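Local coordinates for protein aminotransferase AspB (PDB 3EZS) that probably transfers amino groups between amino acids and keto acids with pyridoxal 5'-phosphate as cofactor, as in other class I and II aminotransferases, at residues I111-P114 / I120-G123; E5-E10 / G90-L95; A67-F72 / N83-T88; R74-E79 / V225-S230; K17-K22 / F322-Y327. All blocks are in the same frame, centred on the assembly; numbering follows the deposited sequence. Where two conformers were deposited one is given.

Contact 1 (I111-P114 / I120-G123); sequences IAYP and IYEG
The ring of Tyr-113 lies against the first turn of helix 120-127. CB of Tyr-121 sits over one face of it in a CH-pi contact, 4.0 Å from the ring centroid and displaced toward the rim. Further out, Tyr-113 OH reaches the helix backbone and comes within 3.4 Å of Glu-122 CA. A water joins the polar ends: it lies 2.7 Å from Tyr-113 OH and donates to Glu-122 OE2. The extended Glu-122 chain carries its carboxylate to that water, with CG anti to the backbone N (chi1 -173°). A second shell holds these groups. Tyr-113 OH is also bonded to Ser-132, Glu-122 OE1 forms a salt bridge with Arg-342, and Tyr-121 OH is bonded to Asp-193. Strand 110-115, helix 120-127 and strand 131-136 make a beta-alpha-beta unit, and this contact packs its helix on its first strand. Strand 110-115 runs between strands 157-160 and 131-136, and helix 92-102 touches Tyr-121.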
# COMPACT_ATOMS: atom_id res chain seq x y z
N ILE A 111 12.89 19.29 3.94
CA ILE A 111 12.99 18.54 2.70
C ILE A 111 13.12 19.53 1.54
O ILE A 111 12.47 20.58 1.54
CB ILE A 111 11.76 17.64 2.51
CG1 ILE A 111 11.65 16.64 3.68
CG2 ILE A 111 11.84 16.89 1.18
CD1 ILE A 111 10.38 15.74 3.58
N ALA A 112 13.97 19.20 0.56
CA ALA A 112 14.13 20.04 -0.63
C ALA A 112 13.64 19.27 -1.84
O ALA A 112 13.86 18.07 -1.94
CB ALA A 112 15.58 20.47 -0.83
N TYR A 113 12.94 19.96 -2.73
CA TYR A 113 12.50 19.37 -4.00
C TYR A 113 12.28 20.48 -5.02
O TYR A 113 12.11 21.64 -4.65
CB TYR A 113 11.26 18.46 -3.83
CG TYR A 113 10.10 19.04 -3.06
CD1 TYR A 113 10.04 18.95 -1.67
CD2 TYR A 113 9.02 19.63 -3.71
CE1 TYR A 113 8.97 19.46 -0.96
CE2 TYR A 113 7.94 20.14 -3.00
CZ TYR A 113 7.92 20.06 -1.63
OH TYR A 113 6.86 20.57 -0.91
N PRO A 114 12.28 20.14 -6.33
CA PRO A 114 12.12 21.22 -7.31
C PRO A 114 10.70 21.81 -7.39
O PRO A 114 9.76 21.28 -6.79
CB PRO A 114 12.51 20.56 -8.65
CG PRO A 114 13.03 19.19 -8.31
CD PRO A 114 12.42 18.82 -6.99
N ILE A 120 3.06 14.59 -5.09
CA ILE A 120 3.29 13.66 -3.98
C ILE A 120 4.49 14.10 -3.12
O ILE A 120 4.50 13.85 -1.92
CB ILE A 120 3.39 12.18 -4.48
CG1 ILE A 120 3.18 11.20 -3.32
CG2 ILE A 120 4.69 11.91 -5.19
CD1 ILE A 120 1.78 11.29 -2.74
N TYR A 121 5.48 14.80 -3.69
CA TYR A 121 6.63 15.25 -2.89
C TYR A 121 6.17 16.18 -1.76
O TYR A 121 6.71 16.11 -0.66
CB TYR A 121 7.72 15.97 -3.69
CG TYR A 121 8.18 15.31 -4.96
CD1 TYR A 121 8.12 13.93 -5.13
CD2 TYR A 121 8.75 16.08 -5.99
CE1 TYR A 121 8.54 13.33 -6.33
CE2 TYR A 121 9.18 15.50 -7.18
CZ TYR A 121 9.08 14.11 -7.33
OH TYR A 121 9.50 13.51 -8.50
N GLU A 122 5.18 17.02 -2.04
CA GLU A 122 4.66 17.95 -1.02
C GLU A 122 3.81 17.23 0.03
O GLU A 122 3.83 17.60 1.22
CB GLU A 122 3.81 19.03 -1.67
CG GLU A 122 3.38 20.10 -0.71
CD GLU A 122 2.53 21.12 -1.38
OE1 GLU A 122 1.41 20.76 -1.75
OE2 GLU A 122 2.96 22.29 -1.49
N GLY A 123 3.04 16.25 -0.42
CA GLY A 123 2.25 15.43 0.47
C GLY A 123 3.15 14.71 1.47
O GLY A 123 2.86 14.65 2.66
O HOH W 1 5.42 22.79 -1.12

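Contact 2 (E5-E10 / G90-L95); sequences EPYPFE and GSREVL. With PO4 (phosphate ion), chain C.
Tyr-7 and Arg-92 reach for each other from opposite directions, and their side chains meet only at the ends. In the conformer of Tyr-7 described, the phenol OH lies at the edge of the guanidinium, near its plane, 3.2 Å from Arg-92 NH2. CE2 of the tyrosine is at the same edge, 3.7 Å from Arg-92 NH2. The ring and guanidinium planes are 45° apart, so the two groups do not stack. Arg-92 spans the gap because its chain is straight from CG to NE, with CG anti to the backbone N (chi1 -169°). The nearest CA atoms, those of Tyr-7 and Arg-92, are 14.6 Å apart.

Each residue is anchored at its own end. Tyr-7 is the N-cap of helix 8-16, and its backbone N donates to Glu-10 OE1 from above the carboxylate plane. At the other end a phosphate ion, probably from the crystallisation liquor, sits near the start of helix 92-102. Ser-91 N donates to phosphate O1 at 2.9 Å, Ser-91 OG binds the same oxygen, and Arg-92 N gives a longer bond of 3.3 Å to O2. Both side chains also meet the second subunit: Tyr-7 packs on its Tyr-259, and Arg-92 NH2 makes a weak hydrogen bond to its Ala-258 O. Phosphate held by backbone N-H groups near a helix start resembles the cofactor-phosphate site of this family, which probably lies here.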
# COMPACT_ATOMS: atom_id res chain seq x y z
N GLU A 5 -4.95 19.78 -0.30
CA GLU A 5 -4.97 20.72 -1.41
C GLU A 5 -5.57 20.00 -2.62
O GLU A 5 -5.41 18.79 -2.75
CB GLU A 5 -3.54 21.18 -1.74
CG GLU A 5 -2.80 21.89 -0.60
CD GLU A 5 -3.25 23.33 -0.39
OE1 GLU A 5 -3.75 23.64 0.72
OE2 GLU A 5 -3.13 24.13 -1.34
N PRO A 6 -6.27 20.74 -3.51
CA PRO A 6 -6.82 20.08 -4.69
C PRO A 6 -5.72 19.59 -5.63
O PRO A 6 -4.63 20.18 -5.68
CB PRO A 6 -7.64 21.18 -5.35
CG PRO A 6 -7.10 22.45 -4.85
CD PRO A 6 -6.60 22.17 -3.47
N TYR A 7 -6.01 18.53 -6.36
CA TYR A 7 -5.02 17.97 -7.28
C TYR A 7 -5.04 18.74 -8.60
O TYR A 7 -6.01 19.44 -8.91
CB TYR A 7 -5.22 16.47 -7.50
CG TYR A 7 -4.57 15.59 -6.43
CD1 TYR A 7 -5.27 15.22 -5.28
CD2 TYR A 7 -3.26 15.14 -6.58
CE1 TYR A 7 -4.67 14.42 -4.31
CE2 TYR A 7 -2.65 14.34 -5.61
CZ TYR A 7 -3.37 13.98 -4.48
OH TYR A 7 -2.79 13.20 -3.51
N PRO A 8 -3.94 18.65 -9.37
CA PRO A 8 -3.90 19.36 -10.64
C PRO A 8 -5.12 19.13 -11.54
O PRO A 8 -5.64 20.09 -12.11
CB PRO A 8 -2.63 18.82 -11.31
CG PRO A 8 -1.74 18.49 -10.16
CD PRO A 8 -2.65 17.97 -9.09
N PHE A 9 -5.60 17.89 -11.65
CA PHE A 9 -6.78 17.62 -12.50
C PHE A 9 -8.05 18.32 -12.01
O PHE A 9 -8.90 18.67 -12.82
CB PHE A 9 -6.99 16.11 -12.74
CG PHE A 9 -7.69 15.38 -11.61
CD1 PHE A 9 -9.09 15.24 -11.61
CD2 PHE A 9 -6.97 14.77 -10.59
CE1 PHE A 9 -9.74 14.55 -10.59
CE2 PHE A 9 -7.61 14.07 -9.56
CZ PHE A 9 -9.00 13.97 -9.56
N GLU A 10 -8.17 18.54 -10.70
CA GLU A 10 -9.34 19.26 -10.13
C GLU A 10 -9.26 20.74 -10.45
O GLU A 10 -10.29 21.39 -10.73
CB GLU A 10 -9.43 19.10 -8.62
CG GLU A 10 -9.60 17.66 -8.14
CD GLU A 10 -9.70 17.55 -6.61
OE1 GLU A 10 -9.23 18.47 -5.90
OE2 GLU A 10 -10.24 16.53 -6.12
N GLY A 90 4.85 -0.01 -6.89
CA GLY A 90 4.91 1.20 -7.71
C GLY A 90 5.83 2.20 -7.02
O GLY A 90 6.45 1.88 -6.01
N SER A 91 5.94 3.40 -7.57
CA SER A 91 6.79 4.43 -6.97
C SER A 91 6.03 5.41 -6.04
O SER A 91 6.62 6.00 -5.14
CB SER A 91 7.51 5.22 -8.07
OG SER A 91 6.59 5.93 -8.89
N ARG A 92 4.74 5.56 -6.27
CA ARG A 92 3.96 6.56 -5.54
C ARG A 92 4.06 6.40 -4.02
O ARG A 92 4.32 7.35 -3.29
CB ARG A 92 2.49 6.52 -5.95
CG ARG A 92 1.71 7.69 -5.42
CD ARG A 92 0.22 7.58 -5.65
NE ARG A 92 -0.42 8.79 -5.13
CZ ARG A 92 -0.57 9.93 -5.81
NH1 ARG A 92 -0.13 10.05 -7.07
NH2 ARG A 92 -1.16 10.98 -5.22
N GLU A 93 3.82 5.19 -3.56
CA GLU A 93 3.87 4.91 -2.13
C GLU A 93 5.25 5.10 -1.53
O GLU A 93 5.37 5.61 -0.42
CB GLU A 93 3.34 3.50 -1.89
CG GLU A 93 4.10 2.35 -2.58
CD GLU A 93 5.06 1.60 -1.67
OE1 GLU A 93 5.46 2.12 -0.62
OE2 GLU A 93 5.40 0.46 -2.02
N VAL A 94 6.30 4.72 -2.27
CA VAL A 94 7.67 4.84 -1.79
C VAL A 94 8.01 6.31 -1.63
O VAL A 94 8.59 6.69 -0.61
CB VAL A 94 8.74 4.22 -2.75
CG1 VAL A 94 10.09 4.14 -2.03
CG2 VAL A 94 8.33 2.86 -3.28
N LEU A 95 7.66 7.13 -2.63
CA LEU A 95 7.91 8.59 -2.60
C LEU A 95 7.16 9.25 -1.45
O LEU A 95 7.61 10.25 -0.87
CB LEU A 95 7.50 9.25 -3.94
CG LEU A 95 8.34 8.97 -5.20
CD1 LEU A 95 7.61 9.40 -6.50
CD2 LEU A 95 9.69 9.67 -5.06
P PO4 C . 3.70 4.76 -10.30
O1 PO4 C . 4.95 3.93 -10.26
O2 PO4 C . 3.04 4.78 -8.96
O3 PO4 C . 2.75 4.18 -11.27
O4 PO4 C . 4.09 6.17 -10.62

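Contact 3 (A67-F72 / N83-T88); sequences AQRGFF and NELIST
Gln-68 has CG anti to its carbonyl carbon (chi1 -69°) and an extended chain beyond it, which carries the amide from helix 62-76 across to strand 85-88. Ser-87 turns OG the same way relative to its own backbone, and the two polar ends meet. In the conformer of Ser-87 described, its OG donates to Gln-68 OE1 at 2.7 Å, tilted 33° from the carbonyl plane. The other end of the amide is held too, since Gln-68 NE2 donates to Gly-241 O. The two bonds would hold the rotation of the buried amide in this conformer.

Leu-85 packs beside this bond. Its CD2 lies 3.7 Å from Gln-68 OE1, and its CD1 is 4.0 Å from Arg-69 CG. The Arg-69 chain bends at chi3 and passes the leucine at a slant. A water then links its guanidinium to the strand: it accepts from Arg-69 NH1 at 2.9 Å and donates to Leu-85 O at 2.8 Å.

The helix and strand segments run at 118° to each other, with axes 9.5 Å apart at closest approach. Strand 85-88 is an outermost strand of the mixed seven-stranded sheet within this chain and pairs antiparallel with strand 241-245. Phe-242 of that strand packs on Gln-68 and Leu-85, and helix 266-277 touches Gln-68 through Trp-276.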
# COMPACT_ATOMS: atom_id res chain seq x y z
N ALA A 67 14.87 -10.23 -10.94
CA ALA A 67 14.53 -9.66 -12.25
C ALA A 67 14.74 -8.15 -12.25
O ALA A 67 15.18 -7.58 -13.26
CB ALA A 67 13.09 -9.99 -12.65
N GLN A 68 14.41 -7.49 -11.14
CA GLN A 68 14.59 -6.05 -11.05
C GLN A 68 16.08 -5.68 -11.02
O GLN A 68 16.50 -4.69 -11.64
CB GLN A 68 13.83 -5.49 -9.85
CG GLN A 68 12.30 -5.56 -10.02
CD GLN A 68 11.54 -5.04 -8.81
OE1 GLN A 68 11.94 -5.25 -7.67
NE2 GLN A 68 10.41 -4.37 -9.06
N ARG A 69 16.87 -6.47 -10.30
CA ARG A 69 18.31 -6.26 -10.27
C ARG A 69 18.91 -6.48 -11.67
O ARG A 69 19.77 -5.72 -12.11
CB ARG A 69 19.00 -7.16 -9.24
CG ARG A 69 18.60 -6.85 -7.81
CD ARG A 69 19.59 -7.41 -6.78
NE ARG A 69 19.70 -8.86 -6.84
CZ ARG A 69 18.86 -9.72 -6.28
NH1 ARG A 69 17.80 -9.30 -5.59
NH2 ARG A 69 19.07 -11.02 -6.41
N GLY A 70 18.45 -7.52 -12.36
CA GLY A 70 18.93 -7.81 -13.72
C GLY A 70 18.69 -6.63 -14.65
O GLY A 70 19.56 -6.25 -15.43
N PHE A 71 17.49 -6.05 -14.54
CA PHE A 71 17.14 -4.83 -15.27
C PHE A 71 18.15 -3.71 -15.02
O PHE A 71 18.65 -3.08 -15.96
CB PHE A 71 15.72 -4.34 -14.92
CG PHE A 71 15.47 -2.93 -15.37
CD1 PHE A 71 15.31 -2.64 -16.71
CD2 PHE A 71 15.45 -1.89 -14.46
CE1 PHE A 71 15.13 -1.36 -17.13
CE2 PHE A 71 15.28 -0.61 -14.87
CZ PHE A 71 15.09 -0.35 -16.21
N PHE A 72 18.46 -3.46 -13.75
CA PHE A 72 19.38 -2.38 -13.37
C PHE A 72 20.78 -2.61 -13.96
O PHE A 72 21.44 -1.66 -14.41
CB PHE A 72 19.43 -2.17 -11.86
CG PHE A 72 19.78 -0.78 -11.46
CD1 PHE A 72 18.79 0.17 -11.32
CD2 PHE A 72 21.09 -0.40 -11.28
CE1 PHE A 72 19.10 1.46 -10.98
CE2 PHE A 72 21.40 0.89 -10.94
CZ PHE A 72 20.41 1.82 -10.79
N ASN A 83 21.07 -6.69 -0.86
CA ASN A 83 20.52 -5.76 0.13
C ASN A 83 20.51 -4.29 -0.38
O ASN A 83 20.24 -3.36 0.39
CB ASN A 83 21.24 -5.90 1.50
CG ASN A 83 22.75 -5.70 1.42
OD1 ASN A 83 23.32 -5.56 0.34
ND2 ASN A 83 23.41 -5.69 2.58
N GLU A 84 20.77 -4.11 -1.68
CA GLU A 84 20.79 -2.77 -2.29
C GLU A 84 19.57 -2.47 -3.18
O GLU A 84 19.54 -1.47 -3.89
CB GLU A 84 22.10 -2.56 -3.07
CG GLU A 84 23.25 -2.32 -2.12
CD GLU A 84 24.60 -2.26 -2.77
OE1 GLU A 84 24.73 -2.64 -3.95
OE2 GLU A 84 25.55 -1.84 -2.06
N LEU A 85 18.55 -3.32 -3.12
CA LEU A 85 17.32 -3.09 -3.89
C LEU A 85 16.14 -3.67 -3.13
O LEU A 85 16.21 -4.80 -2.65
CB LEU A 85 17.43 -3.69 -5.28
CG LEU A 85 16.20 -3.54 -6.18
CD1 LEU A 85 16.62 -3.36 -7.64
CD2 LEU A 85 15.23 -4.71 -6.02
N ILE A 86 15.11 -2.86 -2.96
CA ILE A 86 13.86 -3.29 -2.33
C ILE A 86 12.73 -3.16 -3.35
O ILE A 86 12.64 -2.14 -4.02
CB ILE A 86 13.54 -2.47 -1.03
CG1 ILE A 86 14.42 -2.94 0.14
CG2 ILE A 86 12.06 -2.63 -0.62
CD1 ILE A 86 14.09 -2.30 1.47
N SER A 87 11.91 -4.21 -3.48
CA SER A 87 10.75 -4.24 -4.39
C SER A 87 9.60 -3.47 -3.74
O SER A 87 9.34 -3.67 -2.54
CB SER A 87 10.28 -5.68 -4.65
OG SER A 87 11.23 -6.45 -5.38
N THR A 88 8.92 -2.63 -4.52
CA THR A 88 7.82 -1.81 -3.99
C THR A 88 6.55 -1.87 -4.87
O THR A 88 6.58 -2.37 -5.99
CB THR A 88 8.28 -0.34 -3.84
OG1 THR A 88 8.48 0.25 -5.13
CG2 THR A 88 9.58 -0.26 -3.06
O HOH W 2 17.37 -7.12 -3.71

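Contact 4 (R74-E79 / V225-S230); sequences RRFKIE and VIHSLS. With PO4 (phosphate ion), chain C.
Residues 74-76 finish helix 62-76, Lys-77 leaves it with positive phi (60°), and across the contact 225-228 is the end of strand 223-228. The backbones stay well apart, with 12.1 Å between the CA atoms of Phe-76 and Val-225. Two rings bridge that distance. Phe-76 and His-227 approach from opposite directions and meet rim to rim, neither lying over the face of the other. His-227 CE1 is 3.6 Å from both CE2 and CZ of Phe-76. The planes are 66° apart and the centroids 5.6 Å.

Both rings have further neighbours. The aliphatic CG of Arg-75 lies over the centre of one face of Phe-76, and Arg-75 NE forms a salt bridge with Glu-198. His-227 meets Phe-242 with nearly parallel rings and makes a weak hydrogen bond between NE2 and Glu-194 OE1.

The strand belongs to the mixed seven-stranded sheet of this aminotransferase fold. At its end, Ser-228 OG accepts from the backbone N of Ser-230, which makes an ST turn. The turn faces a phosphate ion, probably from the crystallisation liquor. Ser-230 OG donates to phosphate O3 at 2.7 Å. Ser-228 OG, anti to its backbone N (chi1 174°), also approaches the ion, at a distance too short to be relied on. Arg-239 NH2 is also hydrogen-bonded to the ion, and Tyr-55 of the second subunit packs on Ser-230.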
# COMPACT_ATOMS: atom_id res chain seq x y z
N ARG A 74 21.56 -4.53 -16.81
CA ARG A 74 21.51 -4.31 -18.24
C ARG A 74 21.40 -2.84 -18.60
O ARG A 74 22.05 -2.37 -19.53
CB ARG A 74 20.30 -5.00 -18.86
CG ARG A 74 20.31 -6.54 -18.80
CD ARG A 74 19.23 -7.07 -19.75
NE ARG A 74 17.92 -6.49 -19.48
CZ ARG A 74 17.04 -6.94 -18.58
NH1 ARG A 74 17.31 -7.98 -17.79
NH2 ARG A 74 15.88 -6.33 -18.44
N ARG A 75 20.58 -2.11 -17.85
CA ARG A 75 20.29 -0.72 -18.16
C ARG A 75 21.34 0.28 -17.72
O ARG A 75 21.64 1.20 -18.47
CB ARG A 75 18.92 -0.32 -17.59
CG ARG A 75 18.55 1.15 -17.75
CD ARG A 75 18.48 1.64 -19.21
NE ARG A 75 18.07 3.04 -19.19
CZ ARG A 75 18.87 4.09 -19.04
NH1 ARG A 75 20.18 3.96 -18.95
NH2 ARG A 75 18.35 5.30 -18.98
N PHE A 76 21.87 0.11 -16.52
CA PHE A 76 22.85 1.07 -15.97
C PHE A 76 24.26 0.53 -15.78
O PHE A 76 25.12 1.26 -15.29
CB PHE A 76 22.31 1.68 -14.65
CG PHE A 76 20.96 2.31 -14.80
CD1 PHE A 76 20.83 3.55 -15.42
CD2 PHE A 76 19.81 1.68 -14.32
CE1 PHE A 76 19.60 4.15 -15.56
CE2 PHE A 76 18.56 2.26 -14.46
CZ PHE A 76 18.45 3.50 -15.09
N LYS A 77 24.48 -0.73 -16.15
CA LYS A 77 25.80 -1.39 -16.02
C LYS A 77 26.31 -1.46 -14.58
O LYS A 77 27.51 -1.44 -14.33
CB LYS A 77 26.85 -0.71 -16.92
CG LYS A 77 26.38 -0.39 -18.34
CD LYS A 77 25.80 -1.60 -19.04
N ILE A 78 25.38 -1.52 -13.64
CA ILE A 78 25.71 -1.61 -12.22
C ILE A 78 25.10 -2.91 -11.71
O ILE A 78 23.96 -3.23 -12.03
CB ILE A 78 25.12 -0.42 -11.44
CG1 ILE A 78 25.91 0.85 -11.73
CG2 ILE A 78 25.16 -0.67 -9.95
CD1 ILE A 78 25.25 2.10 -11.18
N GLU A 79 25.87 -3.66 -10.93
CA GLU A 79 25.40 -4.91 -10.37
C GLU A 79 25.06 -4.66 -8.93
O GLU A 79 25.93 -4.61 -8.07
CB GLU A 79 26.45 -6.00 -10.51
CG GLU A 79 25.94 -7.39 -10.19
CD GLU A 79 26.71 -8.48 -10.94
OE1 GLU A 79 27.91 -8.29 -11.25
OE2 GLU A 79 26.10 -9.54 -11.21
N VAL A 225 17.55 5.71 -5.43
CA VAL A 225 16.87 5.99 -6.69
C VAL A 225 15.58 5.18 -6.63
O VAL A 225 15.55 4.08 -6.09
CB VAL A 225 17.72 5.60 -7.94
CG1 VAL A 225 19.01 6.47 -8.05
CG2 VAL A 225 18.07 4.12 -7.94
N ILE A 226 14.52 5.73 -7.19
CA ILE A 226 13.19 5.11 -7.18
C ILE A 226 12.74 4.86 -8.62
O ILE A 226 12.77 5.76 -9.44
CB ILE A 226 12.19 6.02 -6.41
CG1 ILE A 226 12.58 6.06 -4.93
CG2 ILE A 226 10.73 5.53 -6.59
CD1 ILE A 226 11.68 6.94 -4.04
N HIS A 227 12.35 3.63 -8.92
CA HIS A 227 11.94 3.24 -10.28
C HIS A 227 10.54 2.67 -10.28
O HIS A 227 10.02 2.27 -9.23
CB HIS A 227 12.95 2.24 -10.87
CG HIS A 227 14.26 2.86 -11.24
ND1 HIS A 227 14.63 3.11 -12.55
CD2 HIS A 227 15.29 3.31 -10.48
CE1 HIS A 227 15.83 3.65 -12.58
NE2 HIS A 227 16.26 3.79 -11.33
N SER A 228 9.92 2.68 -11.46
CA SER A 228 8.57 2.16 -11.67
C SER A 228 8.48 1.51 -13.04
O SER A 228 9.14 1.93 -13.95
CB SER A 228 7.55 3.28 -11.63
OG SER A 228 6.26 2.81 -11.97
N LEU A 229 7.60 0.52 -13.16
CA LEU A 229 7.37 -0.19 -14.42
C LEU A 229 6.22 0.41 -15.26
O LEU A 229 6.04 0.09 -16.43
CB LEU A 229 6.96 -1.61 -14.06
CG LEU A 229 7.06 -2.72 -15.09
CD1 LEU A 229 8.49 -2.82 -15.62
CD2 LEU A 229 6.61 -4.03 -14.44
N SER A 230 5.43 1.27 -14.64
CA SER A 230 4.20 1.79 -15.23
C SER A 230 4.30 2.36 -16.62
O SER A 230 3.49 2.03 -17.47
CB SER A 230 3.57 2.83 -14.29
OG SER A 230 3.36 2.25 -13.02
P PO4 C . 3.70 4.76 -10.30
O1 PO4 C . 4.95 3.93 -10.26
O2 PO4 C . 3.04 4.78 -8.96
O3 PO4 C . 2.75 4.18 -11.27
O4 PO4 C . 4.09 6.17 -10.62

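Contact 5 (K17-K22 / F322-Y327); sequences KEITPK and FAKTLY
Segment 17-22 is an irregular loop after helix 8-16, while 322-327 is a regular turn and a half of helix 319-330. They come closest at Pro-21 and Tyr-327, whose CA atoms are 5.8 Å apart. Pro-21 lies on one face of the Tyr-327 ring. Pro-21 CG is 3.7 Å from the ring centroid, 25° off the normal, in a CH-pi contact shifted toward the hydroxyl end. Pro-21 CG comes within 3.3 Å of Tyr-327 CZ. The tyrosine has CG anti to the backbone N (chi1 -176°), which swings the ring over to the loop.

This is surface packing, joining the N-terminal loop to a helix near the C-terminal end of the chain. Ile-19 is the other main loop residue here. It slides past the tyrosine in the opposite direction, with CG2 3.8 Å from Tyr-327 CD2. Its CD1 reaches Lys-324 CG at 3.6 Å, the two chains crossing at about a right angle. The lysine then turns away at chi3, and its NZ makes a weak hydrogen bond to Asn-321. A water in the plane of the Tyr-327 ring, at its edge, donates to Ile-19 O at 2.7 Å and lies 3.3 Å from Tyr-327 OH. Helix 8-16 adds Leu-16 against Tyr-327 and Leu-15 against Lys-324.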
# COMPACT_ATOMS: atom_id res chain seq x y z
N LYS A 17 -14.71 24.24 -16.52
CA LYS A 17 -16.12 23.94 -16.18
C LYS A 17 -17.16 24.81 -16.90
O LYS A 17 -18.18 24.31 -17.34
CB LYS A 17 -16.30 24.04 -14.66
CG LYS A 17 -17.63 23.53 -14.12
CD LYS A 17 -17.62 23.46 -12.58
N GLU A 18 -16.88 26.09 -17.06
CA GLU A 18 -17.81 26.98 -17.73
C GLU A 18 -17.69 26.99 -19.27
O GLU A 18 -18.37 27.79 -19.93
CB GLU A 18 -17.64 28.41 -17.19
CG GLU A 18 -17.87 28.51 -15.69
CD GLU A 18 -17.71 29.93 -15.14
OE1 GLU A 18 -17.45 30.87 -15.94
OE2 GLU A 18 -17.85 30.10 -13.90
N ILE A 19 -16.84 26.11 -19.84
CA ILE A 19 -16.62 26.08 -21.29
C ILE A 19 -17.19 24.84 -21.99
O ILE A 19 -17.04 23.71 -21.52
CB ILE A 19 -15.11 26.16 -21.63
CG1 ILE A 19 -14.47 27.40 -21.01
CG2 ILE A 19 -14.91 26.18 -23.14
CD1 ILE A 19 -12.95 27.47 -21.22
N THR A 20 -17.84 25.08 -23.13
CA THR A 20 -18.39 24.05 -24.00
C THR A 20 -17.53 24.11 -25.28
O THR A 20 -17.57 25.10 -25.99
CB THR A 20 -19.87 24.33 -24.32
OG1 THR A 20 -20.64 24.32 -23.10
CG2 THR A 20 -20.41 23.29 -25.29
N PRO A 21 -16.71 23.08 -25.54
CA PRO A 21 -15.83 23.13 -26.73
C PRO A 21 -16.59 23.19 -28.04
O PRO A 21 -17.58 22.48 -28.21
CB PRO A 21 -15.07 21.81 -26.66
CG PRO A 21 -15.17 21.39 -25.28
CD PRO A 21 -16.51 21.83 -24.80
N LYS A 22 -16.11 24.03 -28.96
CA LYS A 22 -16.75 24.16 -30.27
C LYS A 22 -16.31 23.01 -31.19
O LYS A 22 -16.98 22.74 -32.18
CB LYS A 22 -16.39 25.50 -30.91
CG LYS A 22 -16.88 26.71 -30.15
CD LYS A 22 -16.46 27.98 -30.85
CE LYS A 22 -16.92 29.21 -30.09
NZ LYS A 22 -16.55 30.46 -30.80
N PHE A 322 -4.37 30.32 -21.97
CA PHE A 322 -4.09 29.55 -23.18
C PHE A 322 -4.88 28.24 -23.15
O PHE A 322 -5.41 27.82 -24.16
CB PHE A 322 -2.58 29.27 -23.28
CG PHE A 322 -2.15 28.62 -24.58
CD1 PHE A 322 -1.88 29.38 -25.69
CD2 PHE A 322 -2.00 27.25 -24.67
CE1 PHE A 322 -1.48 28.79 -26.89
CE2 PHE A 322 -1.58 26.65 -25.85
CZ PHE A 322 -1.34 27.43 -26.97
N ALA A 323 -4.94 27.61 -21.98
CA ALA A 323 -5.69 26.36 -21.83
C ALA A 323 -7.17 26.57 -22.15
O ALA A 323 -7.75 25.74 -22.83
CB ALA A 323 -5.54 25.76 -20.41
N LYS A 324 -7.74 27.67 -21.64
CA LYS A 324 -9.15 28.02 -21.85
C LYS A 324 -9.46 28.24 -23.31
O LYS A 324 -10.43 27.69 -23.81
CB LYS A 324 -9.56 29.27 -21.03
CG LYS A 324 -10.13 28.98 -19.63
CD LYS A 324 -9.89 30.10 -18.60
CE LYS A 324 -10.24 31.51 -19.04
NZ LYS A 324 -9.73 32.54 -18.08
N THR A 325 -8.65 29.07 -23.96
CA THR A 325 -8.80 29.37 -25.38
C THR A 325 -8.72 28.12 -26.25
O THR A 325 -9.56 27.92 -27.13
CB THR A 325 -7.73 30.39 -25.87
OG1 THR A 325 -7.83 31.58 -25.10
CG2 THR A 325 -7.94 30.75 -27.36
N LEU A 326 -7.71 27.28 -26.00
CA LEU A 326 -7.53 26.08 -26.80
C LEU A 326 -8.70 25.10 -26.63
O LEU A 326 -9.16 24.50 -27.60
CB LEU A 326 -6.19 25.43 -26.45
CG LEU A 326 -5.68 24.31 -27.36
CD1 LEU A 326 -5.35 24.80 -28.74
CD2 LEU A 326 -4.46 23.68 -26.72
N TYR A 327 -9.18 24.94 -25.41
CA TYR A 327 -10.28 24.03 -25.14
C TYR A 327 -11.59 24.54 -25.73
O TYR A 327 -12.35 23.78 -26.33
CB TYR A 327 -10.42 23.83 -23.64
CG TYR A 327 -11.46 22.82 -23.27
CD1 TYR A 327 -11.30 21.48 -23.58
CD2 TYR A 327 -12.59 23.20 -22.54
CE1 TYR A 327 -12.25 20.53 -23.23
CE2 TYR A 327 -13.55 22.26 -22.18
CZ TYR A 327 -13.37 20.92 -22.52
OH TYR A 327 -14.30 19.99 -22.16
O HOH W 3 -16.25 21.56 -20.05

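From the N terminus, residues 5-10 open contact 2 and residues 17-22 open contact 5. Contact 3 closes first, a short loop nested within contact 2. Contact 2 closes next, joining the start of helix 8-16 to helix 92-102. Contact 1 follows as another short loop. Contact 4 opens inside the span of contact 3, so the two cross; it also crosses contact 2 and encloses contact 1. Contact 5 closes last, crosses contact 2 and encloses contacts 1, 3 and 4. Contacts 1, 3 and 4 tie helices to the seven-stranded sheet; 3 and 4 share helix 62-76. Contacts 2 and 4 meet at the phosphate. Contact 5 touches none of the others and ties the loop after helix 8-16 to helix 319-330.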